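Local coordinates for glyoxalase family protein (Bacillus cereus, PDB 1ZSW) that is a zinc-binding protein of the glyoxalase family whose function is not established, though its fold and bound metal are consistent with a metalloenzyme of the vicinal oxygen chelate superfamily, at residues A[31-41]-A[81-92]; A[48-59]-A[70-78]. All coordinates share one frame; numbering follows the deposited sequence.

Contact 1: A[31-41]-A[81-92]; sequences HHHISMVTKNA and GTELSFFEIPLV. With ZN (zinc ion), chain B.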
loop_
_atom_site.group_PDB
_atom_site.type_symbol
_atom_site.label_atom_id
_atom_site.label_comp_id
_atom_site.label_asym_id
_atom_site.label_seq_id
_atom_site.Cartn_x
_atom_site.Cartn_y
_atom_site.Cartn_z
ATOM N N HIS A 31 -4.655 1.095 -5.852
ATOM C CA HIS A 31 -3.910 1.470 -4.646
ATOM C C HIS A 31 -2.786 2.434 -4.994
ATOM O O HIS A 31 -2.135 2.326 -6.052
ATOM C CB HIS A 31 -3.288 0.268 -3.924
ATOM C CG HIS A 31 -4.218 -0.902 -3.762
ATOM N ND1 HIS A 31 -5.480 -0.759 -3.228
ATOM C CD2 HIS A 31 -4.057 -2.234 -4.024
ATOM C CE1 HIS A 31 -6.067 -1.952 -3.173
ATOM N NE2 HIS A 31 -5.231 -2.858 -3.659
ATOM N N HIS A 32 -2.491 3.313 -4.028
ATOM C CA HIS A 32 -1.380 4.285 -4.152
ATOM C C HIS A 32 -0.142 3.796 -3.409
ATOM O O HIS A 32 0.937 3.673 -3.986
ATOM C CB HIS A 32 -1.845 5.658 -3.639
ATOM C CG HIS A 32 -0.887 6.778 -3.908
ATOM N ND1 HIS A 32 0.279 6.953 -3.194
ATOM C CD2 HIS A 32 -0.953 7.801 -4.799
ATOM C CE1 HIS A 32 0.894 8.050 -3.621
ATOM N NE2 HIS A 32 0.181 8.567 -4.618
ATOM N N HIS A 33 -0.309 3.499 -2.124
ATOM C CA HIS A 33 0.771 2.929 -1.326
ATOM C C HIS A 33 0.177 2.326 -0.105
ATOM O O HIS A 33 -1.035 2.476 0.141
ATOM C CB HIS A 33 1.829 3.993 -0.911
ATOM C CG HIS A 33 1.312 5.084 -0.017
ATOM N ND1 HIS A 33 0.765 6.253 -0.519
ATOM C CD2 HIS A 33 1.337 5.232 1.336
ATOM C CE1 HIS A 33 0.431 7.049 0.487
ATOM N NE2 HIS A 33 0.777 6.459 1.623
ATOM N N ILE A 34 1.014 1.632 0.664
ATOM C CA ILE A 34 0.555 1.052 1.927
ATOM C C ILE A 34 1.687 1.238 2.916
ATOM O O ILE A 34 2.844 1.123 2.510
ATOM C CB ILE A 34 0.141 -0.450 1.716
ATOM C CG1 ILE A 34 -0.557 -1.060 2.941
ATOM C CG2 ILE A 34 1.304 -1.299 1.152
ATOM C CD1 ILE A 34 -1.452 -2.270 2.540
ATOM N N SER A 35 1.342 1.599 4.142
ATOM C CA SER A 35 2.343 1.995 5.155
ATOM C C SER A 35 2.240 1.143 6.402
ATOM O O SER A 35 1.137 0.881 6.837
ATOM C CB SER A 35 2.191 3.478 5.527
ATOM O OG SER A 35 2.524 4.223 4.328
ATOM N N MET A 36 3.408 0.809 6.966
ATOM C CA MET A 36 3.577 -0.211 8.028
ATOM C C MET A 36 4.529 0.301 9.085
ATOM O O MET A 36 5.188 1.334 8.929
ATOM C CB MET A 36 4.218 -1.462 7.394
ATOM C CG MET A 36 3.281 -2.390 6.620
ATOM S SD MET A 36 2.690 -1.737 5.057
ATOM C CE MET A 36 4.176 -1.839 4.066
ATOM N N VAL A 37 4.583 -0.420 10.202
ATOM C CA VAL A 37 5.515 -0.131 11.283
ATOM C C VAL A 37 6.545 -1.248 11.372
ATOM O O VAL A 37 6.173 -2.429 11.367
ATOM C CB VAL A 37 4.735 -0.039 12.588
ATOM C CG1 VAL A 37 5.683 0.088 13.821
ATOM C CG2 VAL A 37 3.771 1.164 12.552
ATOM N N THR A 38 7.825 -0.852 11.436
ATOM C CA THR A 38 8.968 -1.768 11.662
ATOM C C THR A 38 9.692 -1.367 12.939
ATOM O O THR A 38 9.717 -0.200 13.312
ATOM C CB THR A 38 9.965 -1.809 10.469
ATOM O OG1 THR A 38 10.957 -2.821 10.697
ATOM C CG2 THR A 38 10.681 -0.490 10.266
ATOM N N LYS A 39 10.285 -2.362 13.611
ATOM C CA LYS A 39 11.083 -2.072 14.797
ATOM C C LYS A 39 12.540 -1.768 14.441
ATOM O O LYS A 39 13.269 -1.142 15.245
ATOM C CB LYS A 39 11.044 -3.306 15.719
ATOM C CG LYS A 39 11.508 -3.000 17.123
ATOM C CD LYS A 39 11.393 -4.237 18.007
ATOM C CE LYS A 39 12.030 -3.984 19.378
ATOM N NZ LYS A 39 11.289 -3.027 20.256
ATOM N N ASN A 40 12.993 -2.215 13.264
ATOM C CA ASN A 40 14.428 -2.202 12.945
ATOM C C ASN A 40 14.660 -1.923 11.477
ATOM O O ASN A 40 14.421 -2.773 10.659
ATOM C CB ASN A 40 15.056 -3.541 13.328
ATOM C CG ASN A 40 16.584 -3.533 13.218
ATOM O OD1 ASN A 40 17.151 -3.567 12.133
ATOM N ND2 ASN A 40 17.245 -3.473 14.365
ATOM N N ALA A 41 15.117 -0.714 11.155
ATOM C CA ALA A 41 15.339 -0.310 9.771
ATOM C C ALA A 41 16.395 -1.139 9.059
ATOM O O ALA A 41 16.230 -1.424 7.882
ATOM C CB ALA A 41 15.676 1.196 9.675
ATOM N N GLY A 81 1.118 2.797 -6.605
ATOM C CA GLY A 81 0.796 1.385 -6.841
ATOM C C GLY A 81 1.928 0.425 -6.475
ATOM O O GLY A 81 1.696 -0.792 -6.350
ATOM N N THR A 82 3.144 0.933 -6.292
ATOM C CA THR A 82 4.277 0.059 -6.051
ATOM C C THR A 82 4.888 0.265 -4.671
ATOM O O THR A 82 5.741 -0.519 -4.246
ATOM C CB THR A 82 5.420 0.234 -7.130
ATOM O OG1 THR A 82 6.121 1.473 -6.908
ATOM C CG2 THR A 82 4.868 0.152 -8.530
ATOM N N GLU A 83 4.414 1.301 -3.960
ATOM C CA GLU A 83 5.086 1.821 -2.796
ATOM C C GLU A 83 4.659 1.108 -1.517
ATOM O O GLU A 83 3.471 1.172 -1.154
ATOM C CB GLU A 83 4.692 3.304 -2.626
ATOM C CG GLU A 83 4.954 4.178 -3.861
ATOM C CD GLU A 83 4.320 5.562 -3.750
ATOM O OE1 GLU A 83 3.982 5.982 -2.616
ATOM O OE2 GLU A 83 4.136 6.214 -4.801
ATOM N N LEU A 84 5.628 0.474 -0.835
ATOM C CA LEU A 84 5.459 -0.019 0.540
ATOM C C LEU A 84 6.339 0.859 1.400
ATOM O O LEU A 84 7.526 1.000 1.132
ATOM C CB LEU A 84 5.906 -1.481 0.692
ATOM C CG LEU A 84 5.432 -2.598 -0.241
ATOM C CD1 LEU A 84 5.407 -3.961 0.497
ATOM C CD2 LEU A 84 4.128 -2.364 -0.974
ATOM N N SER A 85 5.752 1.466 2.415
ATOM C CA SER A 85 6.581 2.319 3.274
ATOM C C SER A 85 6.497 1.847 4.725
ATOM O O SER A 85 5.512 1.190 5.121
ATOM C CB SER A 85 6.160 3.766 3.118
ATOM O OG SER A 85 5.150 4.094 4.049
ATOM N N PHE A 86 7.553 2.135 5.490
ATOM C CA PHE A 86 7.680 1.675 6.864
ATOM C C PHE A 86 8.188 2.797 7.738
ATOM O O PHE A 86 9.142 3.469 7.353
ATOM C CB PHE A 86 8.710 0.529 6.912
ATOM C CG PHE A 86 8.250 -0.720 6.231
ATOM C CD1 PHE A 86 7.658 -1.722 7.005
ATOM C CD2 PHE A 86 8.399 -0.904 4.846
ATOM C CE1 PHE A 86 7.191 -2.860 6.412
ATOM C CE2 PHE A 86 7.931 -2.128 4.226
ATOM C CZ PHE A 86 7.349 -3.078 5.043
ATOM N N PHE A 87 7.553 2.977 8.893
ATOM C CA PHE A 87 8.032 3.901 9.948
ATOM C C PHE A 87 8.817 3.026 10.887
ATOM O O PHE A 87 8.304 2.003 11.342
ATOM C CB PHE A 87 6.824 4.496 10.686
ATOM C CG PHE A 87 5.981 5.366 9.805
ATOM C CD1 PHE A 87 4.790 4.873 9.247
ATOM C CD2 PHE A 87 6.393 6.663 9.506
ATOM C CE1 PHE A 87 4.011 5.684 8.414
ATOM C CE2 PHE A 87 5.618 7.475 8.668
ATOM C CZ PHE A 87 4.434 6.976 8.137
ATOM N N GLU A 88 10.052 3.422 11.189
ATOM C CA GLU A 88 10.849 2.655 12.138
ATOM C C GLU A 88 10.589 3.190 13.526
ATOM O O GLU A 88 10.837 4.364 13.791
ATOM C CB GLU A 88 12.363 2.729 11.853
ATOM C CG GLU A 88 13.139 1.874 12.891
ATOM C CD GLU A 88 14.644 2.199 12.993
ATOM O OE1 GLU A 88 15.469 1.260 13.051
ATOM O OE2 GLU A 88 14.989 3.383 13.011
ATOM N N ILE A 89 10.141 2.320 14.427
ATOM C CA ILE A 89 9.836 2.731 15.802
ATOM C C ILE A 89 10.579 1.731 16.683
ATOM O O ILE A 89 10.049 0.693 17.006
ATOM C CB ILE A 89 8.315 2.710 16.064
ATOM C CG1 ILE A 89 7.614 3.592 14.994
ATOM C CG2 ILE A 89 7.988 3.140 17.525
ATOM C CD1 ILE A 89 6.148 3.829 15.191
ATOM N N PRO A 90 11.854 2.025 17.009
ATOM C CA PRO A 90 12.732 1.071 17.703
ATOM C C PRO A 90 12.213 0.403 18.982
ATOM O O PRO A 90 12.596 -0.743 19.243
ATOM C CB PRO A 90 13.999 1.920 17.968
ATOM C CG PRO A 90 14.027 2.829 16.771
ATOM C CD PRO A 90 12.579 3.260 16.663
ATOM N N LEU A 91 11.370 1.072 19.756
ATOM C CA LEU A 91 10.854 0.472 21.010
ATOM C C LEU A 91 9.471 -0.149 20.893
ATOM O O LEU A 91 8.887 -0.567 21.889
ATOM C CB LEU A 91 10.832 1.492 22.128
ATOM C CG LEU A 91 12.201 2.049 22.509
ATOM C CD1 LEU A 91 11.961 3.137 23.449
ATOM C CD2 LEU A 91 13.060 0.984 23.149
ATOM N N VAL A 92 8.946 -0.203 19.673
ATOM C CA VAL A 92 7.636 -0.818 19.479
ATOM C C VAL A 92 7.595 -2.281 19.893
ATOM O O VAL A 92 8.585 -2.983 19.754
ATOM C CB VAL A 92 7.136 -0.607 18.011
ATOM C CG1 VAL A 92 7.809 -1.568 17.069
ATOM C CG2 VAL A 92 5.596 -0.763 18.000
HETATM ZN ZN ZN B . 0.389 7.322 3.523
#

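Contact 2: A[48-59]-A[70-78]; sequences YKNVLGLRRVKM and HLFYGDKTG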
loop_
_atom_site.group_PDB
_atom_site.type_symbol
_atom_site.label_atom_id
_atom_site.label_comp_id
_atom_site.label_asym_id
_atom_site.label_seq_id
_atom_site.Cartn_x
_atom_site.Cartn_y
_atom_site.Cartn_z
ATOM N N TYR A 48 13.304 -5.895 2.335
ATOM C CA TYR A 48 12.523 -5.349 1.203
ATOM C C TYR A 48 13.380 -5.032 -0.016
ATOM O O TYR A 48 12.932 -5.152 -1.148
ATOM C CB TYR A 48 11.611 -4.155 1.655
ATOM C CG TYR A 48 10.533 -4.748 2.517
ATOM C CD1 TYR A 48 10.719 -4.877 3.892
ATOM C CD2 TYR A 48 9.422 -5.332 1.925
ATOM C CE1 TYR A 48 9.757 -5.554 4.713
ATOM C CE2 TYR A 48 8.460 -5.990 2.716
ATOM C CZ TYR A 48 8.653 -6.100 4.089
ATOM O OH TYR A 48 7.696 -6.790 4.843
ATOM N N LYS A 49 14.630 -4.667 0.222
ATOM C CA LYS A 49 15.545 -4.354 -0.873
ATOM C C LYS A 49 16.332 -5.584 -1.293
ATOM O O LYS A 49 16.262 -5.988 -2.433
ATOM C CB LYS A 49 16.472 -3.202 -0.475
ATOM C CG LYS A 49 17.463 -2.816 -1.568
ATOM C CD LYS A 49 18.247 -1.556 -1.179
ATOM C CE LYS A 49 19.133 -1.826 0.019
ATOM N NZ LYS A 49 20.315 -2.687 -0.309
ATOM N N ASN A 50 17.044 -6.210 -0.369
ATOM C CA ASN A 50 17.912 -7.331 -0.776
ATOM C C ASN A 50 17.169 -8.626 -1.073
ATOM O O ASN A 50 17.464 -9.286 -2.065
ATOM C CB ASN A 50 19.047 -7.529 0.228
ATOM C CG ASN A 50 19.941 -6.302 0.307
ATOM O OD1 ASN A 50 20.176 -5.757 1.376
ATOM N ND2 ASN A 50 20.381 -5.823 -0.855
ATOM N N VAL A 51 16.180 -8.971 -0.251
ATOM C CA VAL A 51 15.484 -10.256 -0.452
ATOM C C VAL A 51 14.387 -10.090 -1.486
ATOM O O VAL A 51 14.314 -10.819 -2.469
ATOM C CB VAL A 51 14.957 -10.849 0.870
ATOM C CG1 VAL A 51 14.210 -12.183 0.623
ATOM C CG2 VAL A 51 16.115 -11.029 1.891
ATOM N N LEU A 52 13.522 -9.093 -1.299
ATOM C CA LEU A 52 12.419 -8.890 -2.241
ATOM C C LEU A 52 12.788 -8.147 -3.541
ATOM O O LEU A 52 12.020 -8.113 -4.518
ATOM C CB LEU A 52 11.272 -8.148 -1.519
ATOM C CG LEU A 52 10.519 -8.912 -0.449
ATOM C CD1 LEU A 52 9.150 -8.187 -0.342
ATOM C CD2 LEU A 52 10.340 -10.380 -0.836
ATOM N N GLY A 53 13.976 -7.535 -3.532
ATOM C CA GLY A 53 14.500 -6.924 -4.742
ATOM C C GLY A 53 13.927 -5.569 -5.116
ATOM O O GLY A 53 14.098 -5.141 -6.252
ATOM N N LEU A 54 13.156 -4.947 -4.206
ATOM C CA LEU A 54 12.508 -3.667 -4.497
ATOM C C LEU A 54 13.573 -2.579 -4.388
ATOM O O LEU A 54 14.594 -2.779 -3.710
ATOM C CB LEU A 54 11.391 -3.348 -3.493
ATOM C CG LEU A 54 10.293 -4.414 -3.456
ATOM C CD1 LEU A 54 9.350 -4.012 -2.331
ATOM C CD2 LEU A 54 9.516 -4.467 -4.723
ATOM N N ARG A 55 13.313 -1.451 -5.055
ATOM C CA ARG A 55 14.213 -0.293 -4.886
ATOM C C ARG A 55 13.863 0.490 -3.639
ATOM O O ARG A 55 12.686 0.733 -3.401
ATOM C CB ARG A 55 14.070 0.658 -6.062
ATOM C CG ARG A 55 15.136 1.817 -6.007
ATOM C CD ARG A 55 15.048 2.648 -7.271
ATOM N NE ARG A 55 16.263 3.485 -7.296
ATOM C CZ ARG A 55 16.561 4.378 -8.228
ATOM N NH1 ARG A 55 15.756 4.591 -9.253
ATOM N NH2 ARG A 55 17.711 5.035 -8.126
ATOM N N ARG A 56 14.868 0.905 -2.857
ATOM C CA ARG A 56 14.579 1.860 -1.788
ATOM C C ARG A 56 14.495 3.205 -2.450
ATOM O O ARG A 56 15.522 3.756 -2.857
ATOM C CB ARG A 56 15.615 1.856 -0.675
ATOM C CG ARG A 56 15.243 2.927 0.384
ATOM C CD ARG A 56 16.159 2.854 1.557
ATOM N NE ARG A 56 17.396 3.593 1.259
ATOM C CZ ARG A 56 18.625 3.099 1.380
ATOM N NH1 ARG A 56 18.837 1.851 1.790
ATOM N NH2 ARG A 56 19.665 3.875 1.104
ATOM N N VAL A 57 13.277 3.702 -2.617
ATOM C CA VAL A 57 13.051 4.901 -3.437
ATOM C C VAL A 57 13.149 6.172 -2.614
ATOM O O VAL A 57 13.292 7.248 -3.180
ATOM C CB VAL A 57 11.733 4.847 -4.258
ATOM C CG1 VAL A 57 11.814 3.723 -5.290
ATOM C CG2 VAL A 57 10.496 4.598 -3.357
ATOM N N LYS A 58 13.028 6.062 -1.293
ATOM C CA LYS A 58 13.143 7.240 -0.434
ATOM C C LYS A 58 13.503 6.858 0.978
ATOM O O LYS A 58 12.914 5.942 1.581
ATOM C CB LYS A 58 11.861 8.094 -0.442
ATOM C CG LYS A 58 12.127 9.598 -0.167
ATOM C CD LYS A 58 11.922 10.375 -1.490
ATOM C CE LYS A 58 12.759 11.633 -1.608
ATOM N NZ LYS A 58 13.053 11.919 -3.054
ATOM N N MET A 59 14.512 7.534 1.496
ATOM C CA MET A 59 14.938 7.374 2.863
ATOM C C MET A 59 14.706 8.737 3.467
ATOM O O MET A 59 15.435 9.688 3.147
ATOM C CB MET A 59 16.416 6.997 2.928
ATOM C CG MET A 59 16.983 6.941 4.313
ATOM S SD MET A 59 18.593 6.108 4.353
ATOM C CE MET A 59 19.557 7.148 3.254
ATOM N N HIS A 70 11.342 7.036 7.988
ATOM C CA HIS A 70 10.271 6.625 7.113
ATOM C C HIS A 70 10.945 6.158 5.812
ATOM O O HIS A 70 11.566 6.937 5.094
ATOM C CB HIS A 70 9.253 7.767 6.885
ATOM C CG HIS A 70 7.987 7.338 6.222
ATOM N ND1 HIS A 70 7.070 8.240 5.711
ATOM C CD2 HIS A 70 7.493 6.102 5.953
ATOM C CE1 HIS A 70 6.050 7.575 5.192
ATOM N NE2 HIS A 70 6.288 6.280 5.313
ATOM N N LEU A 71 10.867 4.856 5.521
ATOM C CA LEU A 71 11.529 4.283 4.362
ATOM C C LEU A 71 10.515 3.799 3.319
ATOM O O LEU A 71 9.506 3.157 3.677
ATOM C CB LEU A 71 12.395 3.082 4.806
ATOM C CG LEU A 71 13.287 3.245 6.042
ATOM C CD1 LEU A 71 14.047 1.967 6.190
ATOM C CD2 LEU A 71 14.263 4.417 5.863
ATOM N N PHE A 72 10.676 4.202 2.048
ATOM C CA PHE A 72 9.774 3.721 0.990
ATOM C C PHE A 72 10.570 2.788 0.102
ATOM O O PHE A 72 11.778 3.005 -0.166
ATOM C CB PHE A 72 9.246 4.840 0.051
ATOM C CG PHE A 72 8.244 5.796 0.662
ATOM C CD1 PHE A 72 8.665 6.804 1.524
ATOM C CD2 PHE A 72 6.892 5.737 0.302
ATOM C CE1 PHE A 72 7.754 7.722 2.050
ATOM C CE2 PHE A 72 5.960 6.654 0.826
ATOM C CZ PHE A 72 6.398 7.646 1.706
ATOM N N TYR A 73 9.882 1.724 -0.321
ATOM C CA TYR A 73 10.350 0.777 -1.350
ATOM C C TYR A 73 9.328 0.712 -2.477
ATOM O O TYR A 73 8.119 0.858 -2.258
ATOM C CB TYR A 73 10.487 -0.613 -0.710
ATOM C CG TYR A 73 11.354 -0.618 0.542
ATOM C CD1 TYR A 73 10.783 -0.450 1.816
ATOM C CD2 TYR A 73 12.770 -0.728 0.453
ATOM C CE1 TYR A 73 11.550 -0.446 2.971
ATOM C CE2 TYR A 73 13.559 -0.702 1.623
ATOM C CZ TYR A 73 12.931 -0.564 2.869
ATOM O OH TYR A 73 13.630 -0.557 4.043
ATOM N N GLY A 74 9.788 0.440 -3.684
ATOM C CA GLY A 74 8.883 0.303 -4.807
ATOM C C GLY A 74 9.634 -0.024 -6.061
ATOM O O GLY A 74 10.663 -0.666 -6.016
ATOM N N ASP A 75 9.087 0.441 -7.167
ATOM C CA ASP A 75 9.663 0.180 -8.481
ATOM C C ASP A 75 10.754 1.215 -8.770
ATOM O O ASP A 75 11.187 1.918 -7.876
ATOM C CB ASP A 75 8.578 0.119 -9.582
ATOM C CG ASP A 75 8.003 1.475 -9.967
ATOM O OD1 ASP A 75 8.289 2.449 -9.268
ATOM O OD2 ASP A 75 7.236 1.551 -10.968
ATOM N N LYS A 76 11.166 1.295 -10.031
ATOM C CA LYS A 76 12.286 2.197 -10.404
ATOM C C LYS A 76 12.123 3.618 -9.854
ATOM O O LYS A 76 13.092 4.210 -9.365
ATOM C CB LYS A 76 12.433 2.243 -11.922
ATOM C CG LYS A 76 13.643 3.061 -12.419
ATOM C CD LYS A 76 13.619 3.084 -13.944
ATOM C CE LYS A 76 14.729 3.954 -14.506
ATOM N NZ LYS A 76 16.034 3.281 -14.281
ATOM N N THR A 77 10.910 4.156 -9.910
ATOM C CA THR A 77 10.660 5.536 -9.448
ATOM C C THR A 77 9.757 5.624 -8.211
ATOM O O THR A 77 9.354 6.710 -7.772
ATOM C CB THR A 77 10.011 6.408 -10.547
ATOM O OG1 THR A 77 8.743 5.855 -10.913
ATOM C CG2 THR A 77 10.903 6.481 -11.780
ATOM N N GLY A 78 9.388 4.479 -7.664
ATOM C CA GLY A 78 8.474 4.509 -6.538
ATOM C C GLY A 78 7.106 4.951 -7.004
ATOM O O GLY A 78 6.398 5.669 -6.280
HETATM O O HOH W 1 17.529 5.056 -11.731
#

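Contact 1: A[31-41]-A[81-92]
The Phe-86 ring takes the methyl of Met-36 over one face: CE stands 3.9 Å from the ring centroid in a CH-pi contact, and SD lies farther out above the face, a Met-aromatic contact, both made possible because the Met-36 chain folds back at chi2 (71°) and chi3 (72°). On the other side of the sheet the His-33 ring carries His-32 ND1 and Ser-35 OG in plane at its edge. His-33 ND1 gives its hydrogen to His-32 ND1 at 2.8 Å and 174°, while His-33 NE2 binds the zinc ion at 2.1 Å. His-246 and Glu-294 complete the protein ligands. On the same face as His-33, the hydroxyls of Ser-35 and Ser-85 share a short hydrogen bond, OG to OG 2.6 Å. Parallel-strand backbone bonds run from Ile-34 with Glu-83 to Thr-38 with Ile-89, and Gly-81 N bonds His-32 O ahead of them. Past the strand ends, Lys-39 NZ grips two carbonyls, Pro-90 O and Val-92 O, both at 2.8 Å. From the last residue of its strand, Glu-88 OE1 accepts Ala-41 N from above the carboxylate plane. With ND1 donating to His-32 and NE2 on the metal, the His-33 imidazole is fixed from two sides, His-32 serving as second shell.

Contact 2: A[48-59]-A[70-78]
Arg-55 reaches along the 75-78 turn from the first strand of a beta hairpin. Its CB lies 3.6 Å from Asp-75 O; with CG anti to the backbone N (chi1 -173°) and the chain extended as far as NE, CD passes 3.3 Å from Lys-76 O. At the tip NH1 donates to that same Lys-76 O at 2.7 Å, arriving in the carbonyl plane, while the oxygen sits at the guanidinium edge, tilted somewhat out of its plane. A water makes weak bonds to both Arg-55 NH1 and Lys-76 NZ; NH2 goes on to Val-308 O, and Lys-76 NZ forms a salt bridge with Glu-168.

Behind this side chain the backbones of Arg-55 and Gly-74 form an antiparallel hydrogen-bonded pair. A classic beta bulge follows, with Val-57 and Lys-58 both opposite Phe-72. Val-57 N bonds Phe-72 O from above its carbonyl plane, Lys-58 N adds a weak bond to the same oxygen, and Lys-58 O accepts Phe-72 N. The bulge turns Val-57 toward the partner strand, its CG2 3.6 Å from Phe-72 CB and its CG1 3.2 Å from Asp-75 O.

The Tyr-73 ring lies on the side of the sheet facing helix 41-51. Tyr-48 CB sits over the middle of one ring face, 3.6 Å from the centroid and 7° off the normal, a CH-pi contact, and Leu-54 CD1 meets Tyr-73 CB at 3.9 Å. Tyr-48 itself runs on to Asp-145 through its hydroxyl.

The chemistry divides the work: aliphatic and aromatic carbon fastens the end of helix 41-51 and the loop after it to the hairpin, while the Arg-55 guanidinium, probably charged, ties the turn after strand 69-74 to both strand 55-62 and the segment around Val-308.

How the contacts relate
Along the chain, strand 31-38 comes first and runs into helix 41-51, from which the chain turns into strand 55-62. Contact 2 closes the shorter loop, when the hairpin brings strand 69-74 back against 55-62 and the helix end. Contact 1 closes the longer one, once strand 83-88 lies parallel to 31-38, so contact 2 nests inside it. At one side of the mixed sheet the order is 55-62, 69-74, 83-88, 31-38, and the two contacts join where 69-74 meets 83-88: Phe-86 N bonds Leu-71 O, and His-70 NE2 meets Ser-85 OG at 2.8 Å. Together they tie the hairpin at one edge of the sheet and its helix to the strand carrying zinc ligand His-33.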